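Local structure of putative Scyalone Dehydratase (Novosphingobium aromaticivorans DSM 12444, 3EF8) at residues D114-V119 against W123-R128. The protein is of unknown function but is an NTF2-like, SnoaL-type protein and probably a lyase related to scytalone dehydratase. Numbering follows the deposited sequence.
Sequences DTVVKV and WKFKRR
V117 and K124 join two antiparallel strands through reciprocal backbone bonds, V117 N to K124 O and K124 N to V117 O, both 2.9 Å. The pair belongs to the hairpin 106-119/122-136 in the curved sheet of an NTF2-like fold. A classic beta bulge interrupts it: K126 N (2.8 Å) and R127 N (3.0 Å) both donate to T115 O, and T115 N returns a bond to R127 O. The register slips by one residue there, and the chain turns a corner at K126.

D114, V116, K118, W123, F125 and R128 share the face covered in part by helix 3-25, whose M16 touches V116 and F125. The extended K118 chain lies over the W123 indole, CB 3.6 Å from the centroid of the six-membered ring in a CH-pi contact; E9 binds both K118 NZ and W123 NE1. V116 touches both aromatics, CG2 on W123 CE3 and, lying alongside F125, CG1 3.6 Å from F125 CD1. V119 CG2 packs against CD of K124, which lies on the face opposite W123.

R128, bent at chi3 (78°), grips the buried D114 carboxylate side-on, with F125 CZ over one face of its guanidinium and cation-pi contacts to Y20 and Y112. In the salt bridge R128 NH2 meets D114 OD2 at 2.8 Å on the syn side, whereas R128 NE reaches D114 OD1 at 2.9 Å from above the carboxylate plane, with a nearly straight N-H...O angle of 168°.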
ATOM      1  N   ASP A 114      -6.931   8.286 -13.335  1.00  8.11           N
ATOM      2  CA  ASP A 114      -6.465   9.637 -13.428  1.00  8.90           C
ATOM      3  C   ASP A 114      -5.725   9.920 -14.726  1.00 10.83           C
ATOM      4  O   ASP A 114      -5.144   9.019 -15.338  1.00 10.02           O
ATOM      5  CB  ASP A 114      -5.470   9.914 -12.269  1.00  7.92           C
ATOM      6  CG  ASP A 114      -6.066   9.718 -10.866  1.00  7.94           C
ATOM      7  OD1 ASP A 114      -7.254  10.076 -10.647  1.00  9.56           O
ATOM      8  OD2 ASP A 114      -5.283   9.239  -9.991  1.00 10.53           O
ATOM      9  N   THR A 115      -5.790  11.174 -15.162  1.00 10.80           N
ATOM     10  CA  THR A 115      -4.840  11.719 -16.121  1.00 10.72           C
ATOM     11  C   THR A 115      -4.133  12.877 -15.455  1.00  8.92           C
ATOM     12  O   THR A 115      -4.790  13.797 -14.896  1.00 10.18           O
ATOM     13  CB  THR A 115      -5.544  12.197 -17.416  1.00 12.50           C
ATOM     14  OG1 THR A 115      -6.177  11.067 -18.035  1.00 14.29           O
ATOM     15  CG2 THR A 115      -4.529  12.871 -18.403  1.00 15.75           C
ATOM     16  N   VAL A 116      -2.816  12.781 -15.467  1.00  9.09           N
ATOM     17  CA  VAL A 116      -1.910  13.757 -14.922  1.00 10.83           C
ATOM     18  C   VAL A 116      -1.102  14.407 -16.064  1.00 11.29           C
ATOM     19  O   VAL A 116      -0.807  13.792 -17.095  1.00 10.79           O
ATOM     20  CB  VAL A 116      -1.002  13.135 -13.820  1.00 10.26           C
ATOM     21  CG1 VAL A 116      -1.889  12.642 -12.659  1.00 11.90           C
ATOM     22  CG2 VAL A 116      -0.136  12.039 -14.366  1.00  9.47           C
ATOM     23  N   VAL A 117      -0.799  15.682 -15.874  1.00 12.24           N
ATOM     24  CA  VAL A 117      -0.018  16.456 -16.839  1.00 11.03           C
ATOM     25  C   VAL A 117       1.072  17.188 -16.120  1.00 12.79           C
ATOM     26  O   VAL A 117       0.910  17.589 -14.989  1.00 11.59           O
ATOM     27  CB  VAL A 117      -0.930  17.447 -17.628  1.00 11.18           C
ATOM     28  CG1 VAL A 117      -1.907  16.673 -18.517  1.00 10.73           C
ATOM     29  CG2 VAL A 117      -1.669  18.393 -16.652  1.00 12.83           C
ATOM     30  N   LYS A 118       2.195  17.381 -16.800  1.00 10.63           N
ATOM     31  CA  LYS A 118       3.329  18.066 -16.220  1.00 10.74           C
ATOM     32  C   LYS A 118       3.404  19.486 -16.728  1.00 13.90           C
ATOM     33  O   LYS A 118       3.490  19.732 -17.932  1.00 15.94           O
ATOM     34  CB  LYS A 118       4.625  17.339 -16.496  1.00 10.77           C
ATOM     35  CG  LYS A 118       5.726  17.668 -15.544  1.00 11.92           C
ATOM     36  CD  LYS A 118       7.062  17.081 -15.968  1.00 14.82           C
ATOM     37  CE  LYS A 118       8.166  17.411 -14.956  1.00 15.43           C
ATOM     38  NZ  LYS A 118       9.534  16.985 -15.382  1.00 16.01           N
ATOM     39  N   VAL A 119       3.364  20.404 -15.783  1.00 13.64           N
ATOM     40  CA  VAL A 119       3.355  21.835 -16.107  1.00 17.12           C
ATOM     41  C   VAL A 119       4.389  22.563 -15.276  1.00 18.04           C
ATOM     42  O   VAL A 119       4.384  22.481 -14.066  1.00 16.04           O
ATOM     43  CB  VAL A 119       1.969  22.406 -15.925  1.00 19.47           C
ATOM     44  CG1 VAL A 119       1.015  21.799 -16.943  1.00 23.65           C
ATOM     45  CG2 VAL A 119       1.418  22.190 -14.552  1.00 23.09           C
ATOM     46  N   TRP A 123       3.900  17.826 -11.769  1.00 12.61           N
ATOM     47  CA  TRP A 123       2.747  17.033 -12.160  1.00 11.22           C
ATOM     48  C   TRP A 123       1.521  17.495 -11.420  1.00 12.33           C
ATOM     49  O   TRP A 123       1.556  17.779 -10.225  1.00 11.81           O
ATOM     50  CB  TRP A 123       3.007  15.532 -11.911  1.00 10.51           C
ATOM     51  CG  TRP A 123       4.039  14.945 -12.882  1.00 11.16           C
ATOM     52  CD1 TRP A 123       5.362  14.802 -12.677  1.00 10.33           C
ATOM     53  CD2 TRP A 123       3.788  14.462 -14.220  1.00 10.77           C
ATOM     54  NE1 TRP A 123       5.972  14.232 -13.781  1.00 10.55           N
ATOM     55  CE2 TRP A 123       5.024  14.049 -14.748  1.00 10.20           C
ATOM     56  CE3 TRP A 123       2.652  14.367 -15.015  1.00 10.69           C
ATOM     57  CZ2 TRP A 123       5.139  13.492 -16.019  1.00 10.20           C
ATOM     58  CZ3 TRP A 123       2.781  13.818 -16.284  1.00  9.73           C
ATOM     59  CH2 TRP A 123       4.007  13.396 -16.761  1.00  8.88           C
ATOM     60  N   LYS A 124       0.434  17.544 -12.144  1.00 11.16           N
ATOM     61  CA  LYS A 124      -0.865  17.951 -11.646  1.00 10.50           C
ATOM     62  C   LYS A 124      -1.932  17.084 -12.230  1.00 11.80           C
ATOM     63  O   LYS A 124      -1.771  16.516 -13.306  1.00 12.57           O
ATOM     64  CB  LYS A 124      -1.150  19.427 -12.010  1.00 11.85           C
ATOM     65  CG  LYS A 124      -0.173  20.382 -11.356  1.00 14.02           C
ATOM     66  CD  LYS A 124      -0.583  21.805 -11.609  1.00 21.60           C
ATOM     67  CE  LYS A 124       0.362  22.760 -10.941  1.00 28.10           C
ATOM     68  NZ  LYS A 124      -0.020  24.168 -11.341  1.00 34.02           N
ATOM     69  N   PHE A 125      -3.021  16.969 -11.489  1.00 10.21           N
ATOM     70  CA  PHE A 125      -4.188  16.307 -12.009  1.00  9.73           C
ATOM     71  C   PHE A 125      -4.928  17.107 -13.044  1.00 11.54           C
ATOM     72  O   PHE A 125      -5.296  18.247 -12.816  1.00 13.29           O
ATOM     73  CB  PHE A 125      -5.200  15.896 -10.929  1.00 10.08           C
ATOM     74  CG  PHE A 125      -4.637  14.876  -9.932  1.00 10.18           C
ATOM     75  CD1 PHE A 125      -4.479  13.553 -10.297  1.00  9.83           C
ATOM     76  CD2 PHE A 125      -4.316  15.247  -8.617  1.00  9.83           C
ATOM     77  CE1 PHE A 125      -3.998  12.616  -9.391  1.00 10.31           C
ATOM     78  CE2 PHE A 125      -3.801  14.335  -7.723  1.00 12.16           C
ATOM     79  CZ  PHE A 125      -3.695  13.015  -8.103  1.00 10.05           C
ATOM     80  N   LYS A 126      -5.210  16.456 -14.170  1.00 12.77           N
ATOM     81  CA  LYS A 126      -6.137  17.031 -15.168  1.00 13.03           C
ATOM     82  C   LYS A 126      -7.517  16.387 -15.060  1.00 12.56           C
ATOM     83  O   LYS A 126      -8.537  17.030 -15.181  1.00 13.45           O
ATOM     84  CB  LYS A 126      -5.582  16.920 -16.584  1.00 13.09           C
ATOM     85  CG  LYS A 126      -6.504  17.591 -17.610  1.00 20.50           C
ATOM     86  CD  LYS A 126      -5.679  18.269 -18.690  1.00 25.00           C
ATOM     87  CE  LYS A 126      -6.548  19.002 -19.732  1.00 28.79           C
ATOM     88  NZ  LYS A 126      -7.353  18.071 -20.522  1.00 30.45           N
ATOM     89  N   ARG A 127      -7.552  15.077 -14.797  1.00 11.41           N
ATOM     90  CA  ARG A 127      -8.790  14.382 -14.518  1.00 11.95           C
ATOM     91  C   ARG A 127      -8.563  13.338 -13.437  1.00 11.37           C
ATOM     92  O   ARG A 127      -7.543  12.674 -13.438  1.00 12.32           O
ATOM     93  CB  ARG A 127      -9.365  13.669 -15.760  1.00 13.76           C
ATOM     94  CG  ARG A 127     -10.703  13.019 -15.455  1.00 18.71           C
ATOM     95  CD  ARG A 127     -11.457  12.551 -16.733  1.00 22.06           C
ATOM     96  NE  ARG A 127     -12.526  11.601 -16.391  1.00 25.26           N
ATOM     97  CZ  ARG A 127     -13.758  11.978 -16.075  1.00 27.04           C
ATOM     98  NH1 ARG A 127     -14.055  13.271 -16.066  1.00 37.59           N
ATOM     99  NH2 ARG A 127     -14.678  11.093 -15.755  1.00 26.91           N
ATOM    100  N   ARG A 128      -9.513  13.238 -12.508  1.00 11.84           N
ATOM    101  CA  ARG A 128      -9.601  12.110 -11.569  1.00  9.99           C
ATOM    102  C   ARG A 128     -10.983  11.529 -11.607  1.00 13.15           C
ATOM    103  O   ARG A 128     -11.979  12.258 -11.429  1.00 14.36           O
ATOM    104  CB  ARG A 128      -9.325  12.494 -10.117  1.00 11.40           C
ATOM    105  CG  ARG A 128      -8.067  13.192  -9.860  1.00 11.71           C
ATOM    106  CD  ARG A 128      -7.623  12.976  -8.425  1.00 12.80           C
ATOM    107  NE  ARG A 128      -7.017  11.646  -8.274  1.00 10.90           N
ATOM    108  CZ  ARG A 128      -6.317  11.240  -7.235  1.00 13.97           C
ATOM    109  NH1 ARG A 128      -6.243  11.977  -6.140  1.00 13.15           N
ATOM    110  NH2 ARG A 128      -5.684  10.099  -7.305  1.00 11.15           N
TER
HETATM  111  O   HOH W   1       3.224  24.491 -12.003  1.00 36.51           O